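Local coordinates for 4'-phospho-dehydrooxetanocin synthase (PDB 5UL3), which uses cobalamin, a [4Fe-4S] cluster and S-adenosylmethionine to catalyse the oxidative ring contraction of dAMP to an oxetane aldehyde in oxetanocin A biosynthesis, at residues L417-H421 with L461-I467; N468-G472 with V533-S538; N592-A596 with G681-I686. All blocks are in the same frame, centred on the assembly; numbering follows the deposited sequence. Where two conformers were deposited one is given.

Interaction 1: residues L417-H421 with L461-I467; sequences LKMWH and LVSALGI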
# COMPACT_ATOMS: atom_id res chain seq x y z
N LEU A 417 -25.28 -0.40 1.48
CA LEU A 417 -25.37 -0.77 0.07
C LEU A 417 -25.47 0.47 -0.81
O LEU A 417 -24.83 0.54 -1.87
CB LEU A 417 -26.58 -1.69 -0.15
CG LEU A 417 -26.79 -2.13 -1.60
CD1 LEU A 417 -25.61 -2.98 -2.06
CD2 LEU A 417 -28.10 -2.91 -1.70
N LYS A 418 -26.25 1.47 -0.39
CA LYS A 418 -26.30 2.73 -1.13
C LYS A 418 -24.91 3.35 -1.25
O LYS A 418 -24.52 3.82 -2.33
CB LYS A 418 -27.26 3.70 -0.46
CG LYS A 418 -27.23 5.09 -1.09
CD LYS A 418 -28.28 6.04 -0.47
CE LYS A 418 -28.22 7.42 -1.13
NZ LYS A 418 -28.96 8.47 -0.37
N MET A 419 -24.15 3.37 -0.16
CA MET A 419 -22.80 3.93 -0.19
C MET A 419 -21.91 3.18 -1.18
O MET A 419 -21.19 3.79 -1.98
CB MET A 419 -22.18 3.90 1.21
CG MET A 419 -20.79 4.56 1.31
SD MET A 419 -19.79 3.76 2.59
CE MET A 419 -19.49 2.20 1.78
N TRP A 420 -21.95 1.85 -1.13
CA TRP A 420 -21.15 1.07 -2.08
C TRP A 420 -21.58 1.33 -3.52
O TRP A 420 -20.74 1.35 -4.43
CB TRP A 420 -21.25 -0.42 -1.73
CG TRP A 420 -20.30 -0.81 -0.65
CD1 TRP A 420 -20.55 -0.90 0.71
CD2 TRP A 420 -18.91 -1.14 -0.81
NE1 TRP A 420 -19.41 -1.27 1.38
CE2 TRP A 420 -18.39 -1.43 0.47
CE3 TRP A 420 -18.06 -1.22 -1.92
CZ2 TRP A 420 -17.06 -1.80 0.67
CZ3 TRP A 420 -16.73 -1.58 -1.72
CH2 TRP A 420 -16.25 -1.87 -0.43
N HIS A 421 -22.88 1.55 -3.74
CA HIS A 421 -23.34 1.90 -5.08
C HIS A 421 -22.73 3.22 -5.53
O HIS A 421 -22.26 3.33 -6.67
CB HIS A 421 -24.86 1.97 -5.13
CG HIS A 421 -25.41 2.25 -6.50
ND1 HIS A 421 -26.42 3.16 -6.73
CD2 HIS A 421 -25.09 1.73 -7.72
CE1 HIS A 421 -26.70 3.20 -8.02
NE2 HIS A 421 -25.91 2.34 -8.64
N LEU A 461 -23.03 -8.71 -2.56
CA LEU A 461 -23.46 -7.32 -2.65
C LEU A 461 -22.49 -6.47 -3.47
O LEU A 461 -22.92 -5.69 -4.33
CB LEU A 461 -23.62 -6.74 -1.23
CG LEU A 461 -24.75 -7.39 -0.42
CD1 LEU A 461 -24.62 -7.09 1.09
CD2 LEU A 461 -26.12 -6.91 -0.94
N VAL A 462 -21.19 -6.60 -3.22
CA VAL A 462 -20.23 -5.76 -3.94
C VAL A 462 -20.18 -6.16 -5.41
O VAL A 462 -20.16 -5.29 -6.30
CB VAL A 462 -18.83 -5.83 -3.30
CG1 VAL A 462 -17.82 -5.02 -4.16
CG2 VAL A 462 -18.88 -5.25 -1.86
N SER A 463 -20.16 -7.46 -5.69
CA SER A 463 -20.07 -7.88 -7.10
C SER A 463 -21.33 -7.49 -7.87
O SER A 463 -21.24 -7.10 -9.05
CB SER A 463 -19.79 -9.38 -7.20
OG SER A 463 -20.82 -10.17 -6.64
N ALA A 464 -22.51 -7.53 -7.23
CA ALA A 464 -23.74 -7.13 -7.90
C ALA A 464 -23.71 -5.67 -8.33
O ALA A 464 -24.43 -5.30 -9.27
CB ALA A 464 -24.96 -7.40 -7.00
N LEU A 465 -22.90 -4.83 -7.68
CA LEU A 465 -22.78 -3.44 -8.09
C LEU A 465 -21.79 -3.23 -9.24
O LEU A 465 -21.57 -2.09 -9.63
CB LEU A 465 -22.36 -2.59 -6.90
CG LEU A 465 -23.36 -2.62 -5.75
CD1 LEU A 465 -22.78 -1.94 -4.51
CD2 LEU A 465 -24.65 -1.93 -6.16
N GLY A 466 -21.20 -4.30 -9.78
CA GLY A 466 -20.27 -4.16 -10.90
C GLY A 466 -18.85 -3.84 -10.51
O GLY A 466 -18.03 -3.55 -11.39
N ILE A 467 -18.53 -3.87 -9.23
CA ILE A 467 -17.17 -3.67 -8.75
C ILE A 467 -16.41 -4.97 -8.93
O ILE A 467 -16.96 -6.06 -8.73
CB ILE A 467 -17.20 -3.19 -7.28
CG1 ILE A 467 -17.77 -1.78 -7.22
CG2 ILE A 467 -15.82 -3.23 -6.65
CD1 ILE A 467 -18.21 -1.31 -5.81
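Leu465 is the main bump of this contact: its forked end enters the hollow between Leu417, Trp420 and His421, three residues that face the same flank of helix 410-426. Leu465 CD1 goes deepest, 3.5 Å from Trp420 CB and 3.6 Å from His421 N, so it reaches the helix backbone itself. Leu465 CD2 lies against the His421 side chain, 4.0 Å from His421 CD2, meeting the imidazole obliquely. Leu417 forms the wall of the hollow next to Leu461. With its CG anti to the backbone N (chi1 179°), Leu417 CD1 lies 3.9 Å from Leu465 CD1, and the same methyl also touches CD2 of Leu461, whose side chain crosses it at about a right angle. The two helices, 410-426 and 452-464, lie in the partial TIM barrel of the radical SAM core, where each precedes a parallel strand, 432-436 and 470-473 respectively. Helix 452-464 is closed by a Schellman motif at Gly466, whose phi is positive; the chain leaves the helix there, and Ile467 also points toward Trp420. Helix 452-464 and Ile467 beyond its end meet the indole from two directions. Val462 CG2 sits over one face, 4.2 Å from the centroid of the Trp420 six-membered ring and 11° off its normal, a CH-pi contact; Ile467 CD1 lies in the ring plane, 3.9 Å from Trp420 CE3. Met419 CE sits over the opposite face, toward its rim. Trp420 NE1 hydrogen-bonds to the carbonyl of Ser402, and His421 ND1 to the hydroxyl of Tyr510.

Interaction 2: residues N468-G472 with V533-S538; sequences NLRIG and VYTIVS. With EDO (1,2-ethanediol), chain F.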
# COMPACT_ATOMS: atom_id res chain seq x y z
N ASN A 468 -15.09 -4.90 -9.23
CA ASN A 468 -14.25 -6.05 -9.64
C ASN A 468 -13.33 -6.55 -8.51
O ASN A 468 -12.18 -6.12 -8.40
CB ASN A 468 -13.44 -5.66 -10.88
CG ASN A 468 -12.45 -6.74 -11.37
OD1 ASN A 468 -12.47 -7.89 -10.92
ND2 ASN A 468 -11.59 -6.36 -12.32
N LEU A 469 -13.80 -7.54 -7.74
CA LEU A 469 -13.25 -7.93 -6.45
C LEU A 469 -11.98 -8.77 -6.53
O LEU A 469 -11.79 -9.56 -7.47
CB LEU A 469 -14.28 -8.78 -5.70
CG LEU A 469 -15.56 -8.10 -5.38
CD1 LEU A 469 -16.58 -9.14 -4.88
CD2 LEU A 469 -15.18 -7.14 -4.28
N ARG A 470 -11.16 -8.64 -5.49
CA ARG A 470 -10.08 -9.55 -5.12
C ARG A 470 -10.25 -9.82 -3.64
O ARG A 470 -10.67 -8.93 -2.90
CB ARG A 470 -8.67 -8.94 -5.31
CG ARG A 470 -7.97 -9.16 -6.62
CD ARG A 470 -6.45 -9.00 -6.45
NE ARG A 470 -6.09 -8.07 -5.36
CZ ARG A 470 -6.11 -6.74 -5.47
NH1 ARG A 470 -6.47 -6.18 -6.62
NH2 ARG A 470 -5.76 -5.98 -4.45
N ILE A 471 -9.93 -11.03 -3.17
CA ILE A 471 -10.01 -11.30 -1.72
C ILE A 471 -8.68 -11.86 -1.22
O ILE A 471 -8.01 -12.62 -1.91
CB ILE A 471 -11.17 -12.25 -1.35
CG1 ILE A 471 -10.95 -13.69 -1.87
CG2 ILE A 471 -12.51 -11.66 -1.82
CD1 ILE A 471 -11.98 -14.69 -1.35
N GLY A 472 -8.29 -11.46 -0.01
CA GLY A 472 -7.22 -12.17 0.67
C GLY A 472 -7.75 -13.47 1.26
O GLY A 472 -8.91 -13.57 1.67
N VAL A 533 -15.81 -18.92 -5.77
CA VAL A 533 -15.12 -17.85 -5.04
C VAL A 533 -13.62 -17.90 -5.27
O VAL A 533 -12.97 -16.85 -5.37
CB VAL A 533 -15.47 -17.92 -3.54
CG1 VAL A 533 -14.58 -16.95 -2.75
CG2 VAL A 533 -16.94 -17.60 -3.32
N TYR A 534 -13.03 -19.10 -5.37
CA TYR A 534 -11.57 -19.15 -5.49
C TYR A 534 -11.07 -18.40 -6.72
O TYR A 534 -9.89 -18.03 -6.76
CB TYR A 534 -11.04 -20.59 -5.49
CG TYR A 534 -11.47 -21.49 -6.64
CD1 TYR A 534 -10.94 -21.32 -7.93
CD2 TYR A 534 -12.33 -22.55 -6.43
CE1 TYR A 534 -11.32 -22.17 -8.98
CE2 TYR A 534 -12.71 -23.42 -7.48
CZ TYR A 534 -12.21 -23.21 -8.75
OH TYR A 534 -12.60 -24.05 -9.77
N THR A 535 -11.93 -18.12 -7.70
CA THR A 535 -11.48 -17.38 -8.88
C THR A 535 -11.05 -15.95 -8.56
O THR A 535 -10.33 -15.35 -9.36
CB THR A 535 -12.57 -17.37 -9.98
OG1 THR A 535 -13.76 -16.71 -9.51
CG2 THR A 535 -12.91 -18.79 -10.44
N ILE A 536 -11.44 -15.38 -7.41
CA ILE A 536 -11.02 -14.02 -7.08
C ILE A 536 -10.03 -13.98 -5.91
O ILE A 536 -9.75 -12.89 -5.38
CB ILE A 536 -12.24 -13.11 -6.81
CG1 ILE A 536 -13.04 -13.63 -5.61
CG2 ILE A 536 -13.13 -13.03 -8.04
CD1 ILE A 536 -13.98 -12.58 -5.02
N VAL A 537 -9.46 -15.12 -5.52
CA VAL A 537 -8.45 -15.16 -4.47
C VAL A 537 -7.17 -14.55 -4.99
O VAL A 537 -6.70 -14.89 -6.08
CB VAL A 537 -8.23 -16.60 -3.99
CG1 VAL A 537 -6.95 -16.70 -3.16
CG2 VAL A 537 -9.42 -17.06 -3.15
N SER A 538 -6.60 -13.62 -4.21
CA SER A 538 -5.40 -12.90 -4.62
C SER A 538 -4.20 -13.83 -4.75
O SER A 538 -3.42 -13.71 -5.70
CB SER A 538 -5.11 -11.78 -3.63
OG SER A 538 -3.89 -11.13 -3.92
C1 EDO F . -16.29 -10.70 -10.50
O1 EDO F . -17.33 -11.54 -9.99
C2 EDO F . -15.70 -9.79 -9.41
O2 EDO F . -14.35 -9.43 -9.78
O HOH W 1 -3.53 -8.14 -3.41
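Strand 470-473 is the last parallel strand of the partial TIM barrel in the radical SAM core, and along its outer edge Val537, in a loop, is joined to Ile471 by a single beta bridge. Two backbone bonds define the bridge. Ile471 N donates to Ile536 O at 2.9 Å (156° at the hydrogen), and Ser538 N donates to Ile471 O at 2.9 Å (163°). Both polar backbone atoms of Ile471 are thus used by the loop, whereas the backbones of Arg470 and Gly472 hydrogen-bond to residues 431-436, the neighbouring strand and its approach. The Ile471 side chain divides its contacts between branches. Ile471 CG1 stands between the backbone N and the carbonyl carbon (chi1 68°) and, with chi2 extended, Ile471 CD1 lies 3.7 Å from Val533 CG1 and against Val537 CG2. Ile471 CG2 is 3.6 Å from Ile536 CD1, and that methyl also touches Leu469 CB. A 1,2-ethanediol, probably from the crystallisation liquor, lies beside Leu469. The side chain of Arg470, bent at chi3, comes within about 7 Å of the cobalamin. One water joins the two segments, 3.1 Å from Ser538 OG and in a weak bond 3.2 Å from Arg470 NE, which donates to it.

Interaction 3: residues N592-A596 with G681-I686; sequences NLSEA and GSKENI
Asn592 begins the contact by using both ends of its amide on the residues that open helix 683-709: Gly681, ahead of the N-cap Ser682, and Lys683. Asn592 ND2 donates to Gly681 O at 2.9 Å, with the acceptor only 4° out of the amide plane and the donor in the carbonyl plane of Gly681. On the other end, Asn592 OD1 accepts from Lys683 NZ at 2.7 Å, the amine tilted 33° from the carbonyl plane. Asn592 CB rests 3.5 Å from Ile686 CD1. Leu593 touches the same methyl more loosely and also packs on helix 620-648. Glu595, its chain extended, forms a salt bridge from Glu595 OE1 to Lys683 NZ, 3.2 Å long and approached from above the carboxylate plane. A bend at the end of the lysine chain (chi4 -67°) turns NZ toward both acceptors. Ala596 ends the segment, Ala596 CB lying 3.6 Å from Ile686 CG2, where two helices of the C-terminal bundle meet. The polar bonds line the more exposed margin and the methyls the buried side; with its N-H given to a carbonyl and its oxygen taken by an amine, the Asn592 amide is probably fixed in one orientation, and the Lys683 ammonium is likely stabilised by the nearby carboxylate.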
# COMPACT_ATOMS: atom_id res chain seq x y z
N ASN A 592 2.84 -30.29 6.73
CA ASN A 592 3.27 -30.97 5.52
C ASN A 592 2.45 -30.53 4.31
O ASN A 592 2.98 -30.41 3.20
CB ASN A 592 3.18 -32.49 5.69
CG ASN A 592 4.17 -33.03 6.69
OD1 ASN A 592 5.14 -32.36 7.05
ND2 ASN A 592 3.95 -34.27 7.14
N LEU A 593 1.15 -30.30 4.51
CA LEU A 593 0.30 -29.86 3.41
C LEU A 593 0.67 -28.44 2.98
O LEU A 593 0.71 -28.14 1.78
CB LEU A 593 -1.16 -29.92 3.83
CG LEU A 593 -1.80 -31.30 3.94
CD1 LEU A 593 -3.15 -31.13 4.63
CD2 LEU A 593 -1.96 -31.92 2.58
N SER A 594 0.96 -27.57 3.94
CA SER A 594 1.40 -26.22 3.62
C SER A 594 2.72 -26.25 2.87
O SER A 594 2.89 -25.56 1.85
CB SER A 594 1.53 -25.39 4.91
OG SER A 594 2.33 -24.23 4.70
N GLU A 595 3.68 -27.06 3.34
CA GLU A 595 4.96 -27.19 2.64
C GLU A 595 4.77 -27.69 1.22
O GLU A 595 5.40 -27.18 0.28
CB GLU A 595 5.89 -28.13 3.42
CG GLU A 595 7.27 -28.29 2.82
CD GLU A 595 8.13 -29.31 3.56
OE1 GLU A 595 7.75 -30.50 3.59
OE2 GLU A 595 9.18 -28.92 4.11
N ALA A 596 3.92 -28.71 1.03
CA ALA A 596 3.71 -29.24 -0.31
C ALA A 596 3.13 -28.18 -1.24
O ALA A 596 3.50 -28.10 -2.41
CB ALA A 596 2.79 -30.46 -0.28
N GLY A 681 -0.30 -39.16 6.20
CA GLY A 681 0.08 -37.76 6.18
C GLY A 681 1.56 -37.47 6.19
O GLY A 681 1.96 -36.32 6.42
N SER A 682 2.40 -38.48 5.95
CA SER A 682 3.83 -38.28 5.89
C SER A 682 4.18 -37.38 4.70
O SER A 682 3.43 -37.27 3.73
CB SER A 682 4.55 -39.62 5.76
OG SER A 682 4.06 -40.35 4.64
N LYS A 683 5.35 -36.74 4.78
CA LYS A 683 5.84 -35.94 3.66
C LYS A 683 6.01 -36.80 2.41
O LYS A 683 5.68 -36.36 1.30
CB LYS A 683 7.16 -35.27 4.02
CG LYS A 683 7.13 -34.34 5.21
CD LYS A 683 8.50 -33.73 5.43
CE LYS A 683 8.56 -32.87 6.67
NZ LYS A 683 7.72 -31.65 6.55
N GLU A 684 6.51 -38.02 2.58
CA GLU A 684 6.75 -38.90 1.44
C GLU A 684 5.45 -39.24 0.72
O GLU A 684 5.39 -39.20 -0.51
CB GLU A 684 7.46 -40.17 1.90
CG GLU A 684 8.15 -40.93 0.78
CD GLU A 684 8.87 -42.18 1.27
OE1 GLU A 684 8.22 -43.04 1.90
OE2 GLU A 684 10.10 -42.29 1.03
N ASN A 685 4.41 -39.58 1.47
CA ASN A 685 3.15 -39.92 0.82
C ASN A 685 2.53 -38.69 0.17
O ASN A 685 2.01 -38.76 -0.95
CB ASN A 685 2.17 -40.53 1.82
CG ASN A 685 0.91 -41.09 1.14
OD1 ASN A 685 0.99 -41.89 0.21
ND2 ASN A 685 -0.25 -40.65 1.61
N ILE A 686 2.58 -37.54 0.86
CA ILE A 686 2.02 -36.31 0.31
C ILE A 686 2.70 -35.95 -1.01
O ILE A 686 2.03 -35.64 -2.00
CB ILE A 686 2.10 -35.19 1.36
CG1 ILE A 686 1.04 -35.41 2.43
CG2 ILE A 686 1.92 -33.80 0.74
CD1 ILE A 686 1.20 -34.55 3.67

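Interactions 1 and 2 are consecutive parts of the partial barrel: helix 452-464 leads directly into strand 470-473, and the two contacts, with centres 16 Å apart, touch where Val462 CG1 meets Leu469 CD2 at 3.4 Å. Interaction 2 is nearer the chemistry, the side chain of Ile471 lying about 7 Å from that of Glu436, which binds S-adenosylmethionine. Interaction 1 lies on the barrel's helical layer, with the Trp420 side chain about 12 Å from the iron-sulfur cluster. Interaction 3 belongs to the C-terminal helix bundle, away from the annotated sites; its nearest atoms are about 14 Å from interaction 2 and about 29 Å from interaction 1.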